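Sensor protein kinase WalK (Staphylococcus aureus, PDB 4YWZ) is the histidine kinase of the essential WalKR two-component system, and its extracellular domain probably senses signals at the cell surface. Local coordinates at residues 90-95 and 119-124. The protein carries 1 engineered substitution. Numbering follows the deposited sequence.
Sequences SSVQKA and VYNIPV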
loop_
_atom_site.group_PDB
_atom_site.type_symbol
_atom_site.label_atom_id
_atom_site.label_comp_id
_atom_site.label_asym_id
_atom_site.label_seq_id
_atom_site.Cartn_x
_atom_site.Cartn_y
_atom_site.Cartn_z
ATOM N N SER A 90 -14.378 23.428 3.873
ATOM C CA SER A 90 -13.467 24.467 3.420
ATOM C C SER A 90 -12.335 23.966 2.485
ATOM O O SER A 90 -11.883 24.688 1.616
ATOM C CB SER A 90 -12.719 25.072 4.658
ATOM O OG SER A 90 -13.700 25.902 5.219
ATOM N N SER A 91 -11.925 22.723 2.707
ATOM C CA SER A 91 -10.850 22.171 1.860
ATOM C C SER A 91 -11.372 21.900 0.464
ATOM O O SER A 91 -10.719 22.148 -0.549
ATOM C CB SER A 91 -10.221 20.894 2.481
ATOM O OG SER A 91 -11.080 19.759 2.482
ATOM N N VAL A 92 -12.619 21.485 0.384
ATOM C CA VAL A 92 -13.297 21.262 -0.919
ATOM C C VAL A 92 -13.437 22.622 -1.638
ATOM O O VAL A 92 -13.161 22.752 -2.832
ATOM C CB VAL A 92 -14.654 20.593 -0.768
ATOM C CG1 VAL A 92 -15.529 20.593 -2.038
ATOM C CG2 VAL A 92 -14.481 19.162 -0.250
ATOM N N GLN A 93 -13.909 23.636 -0.901
ATOM C CA GLN A 93 -14.048 25.018 -1.444
ATOM C C GLN A 93 -12.719 25.502 -2.001
ATOM O O GLN A 93 -12.728 26.124 -3.093
ATOM C CB GLN A 93 -14.583 25.971 -0.369
ATOM C CG GLN A 93 -15.995 25.680 0.105
ATOM C CD GLN A 93 -16.526 26.312 1.457
ATOM O OE1 GLN A 93 -15.803 26.601 2.374
ATOM N NE2 GLN A 93 -17.819 26.390 1.560
ATOM N N LYS A 94 -11.625 25.249 -1.260
ATOM C CA LYS A 94 -10.304 25.659 -1.669
ATOM C C LYS A 94 -9.953 25.001 -3.042
ATOM O O LYS A 94 -9.514 25.621 -4.000
ATOM C CB LYS A 94 -9.262 25.525 -0.629
ATOM C CG LYS A 94 -7.901 25.952 -1.029
ATOM C CD LYS A 94 -6.917 25.787 0.131
ATOM C CE LYS A 94 -5.614 26.427 -0.214
ATOM N NZ LYS A 94 -4.463 25.899 0.546
ATOM N N ALA A 95 -10.139 23.698 -3.149
ATOM C CA ALA A 95 -9.853 23.017 -4.444
ATOM C C ALA A 95 -10.682 23.518 -5.590
ATOM O O ALA A 95 -10.194 23.702 -6.699
ATOM C CB ALA A 95 -10.105 21.518 -4.254
ATOM N N VAL A 119 -7.117 13.164 4.169
ATOM C CA VAL A 119 -8.132 13.672 3.260
ATOM C C VAL A 119 -7.382 14.366 2.112
ATOM O O VAL A 119 -6.456 15.179 2.311
ATOM C CB VAL A 119 -9.032 14.766 3.895
ATOM C CG1 VAL A 119 -9.885 15.531 2.853
ATOM C CG2 VAL A 119 -9.839 14.156 5.038
ATOM N N TYR A 120 -7.691 13.903 0.892
ATOM C CA TYR A 120 -7.100 14.437 -0.380
ATOM C C TYR A 120 -8.259 14.875 -1.238
ATOM O O TYR A 120 -9.213 14.156 -1.536
ATOM C CB TYR A 120 -6.276 13.356 -1.036
ATOM C CG TYR A 120 -5.643 13.785 -2.343
ATOM C CD1 TYR A 120 -4.581 14.622 -2.292
ATOM C CD2 TYR A 120 -6.114 13.332 -3.540
ATOM C CE1 TYR A 120 -3.948 15.061 -3.472
ATOM C CE2 TYR A 120 -5.527 13.723 -4.729
ATOM C CZ TYR A 120 -4.494 14.611 -4.662
ATOM O OH TYR A 120 -3.835 15.043 -5.860
ATOM N N ASN A 121 -8.139 16.096 -1.766
ATOM C CA ASN A 121 -9.017 16.621 -2.732
ATOM C C ASN A 121 -8.250 16.917 -4.068
ATOM O O ASN A 121 -7.161 17.499 -4.058
ATOM C CB ASN A 121 -9.533 17.981 -2.272
ATOM C CG ASN A 121 -10.499 17.887 -1.136
ATOM O OD1 ASN A 121 -11.522 17.250 -1.282
ATOM N ND2 ASN A 121 -10.184 18.489 -0.052
ATOM N N ILE A 122 -8.866 16.446 -5.144
ATOM C CA ILE A 122 -8.391 16.781 -6.510
ATOM C C ILE A 122 -9.543 17.296 -7.333
ATOM O O ILE A 122 -10.572 16.672 -7.509
ATOM C CB ILE A 122 -7.636 15.621 -7.208
ATOM C CG1 ILE A 122 -7.172 16.106 -8.607
ATOM C CG2 ILE A 122 -8.421 14.350 -7.250
ATOM C CD1 ILE A 122 -6.247 15.145 -9.320
ATOM N N PRO A 123 -9.394 18.550 -7.805
ATOM C CA PRO A 123 -10.457 19.068 -8.643
ATOM C C PRO A 123 -10.461 18.395 -10.019
ATOM O O PRO A 123 -9.392 18.082 -10.523
ATOM C CB PRO A 123 -10.078 20.580 -8.811
ATOM C CG PRO A 123 -8.668 20.737 -8.480
ATOM C CD PRO A 123 -8.347 19.543 -7.549
ATOM N N VAL A 124 -11.647 18.244 -10.568
ATOM C CA VAL A 124 -11.903 17.674 -11.894
ATOM C C VAL A 124 -12.039 18.845 -12.865
ATOM O O VAL A 124 -12.834 19.723 -12.608
ATOM C CB VAL A 124 -13.088 16.742 -11.964
ATOM C CG1 VAL A 124 -13.232 16.159 -13.356
ATOM C CG2 VAL A 124 -12.960 15.649 -10.894
#
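Asn121 reaches from the antiparallel sheet of this Cache-type sensor domain to the short helix 90-98 that packs on the sheet, opposite the long helix 7-37, which covers Tyr120 and Ile122. Its CB, the first atom off the strand, lies 4.1 Å from CB of Ala95. A methyl group is small enough to let the helix settle close to the strand, with the segment axes 8.3 Å apart. CG, set beside the backbone N of Asn121 (chi1 -72°), carries the amide on toward the first turn of the helix. There the two ends of the amide part. OD1 passes CG2 of Val92 at 3.7 Å, a van der Waals contact. ND2 gives a bent hydrogen bond to OG of Ser91 (3.0 Å, N-H...O angle 133°), with the hydroxyl near the amide plane. On the flanking strands, OD1 accepts a hydrogen bond from ND2 of Asn133 and ND2 donates one to OD1 of Asn102. An amide suits this buried place because it can donate and accept at once, and bonds at both ends fix its rotation. Serine suits the facing position too: OG accepts from Asn121 while hydrogen-bonded to OD1 of Asp89. Farther along, the ring of Pro123, whose restricted phi of -72° still fits an extended strand, offers an apolar surface, its CD 4.2 Å from CB of Ala95. Pro123 CB lies 3.8 Å from the carbonyl O of Ala95.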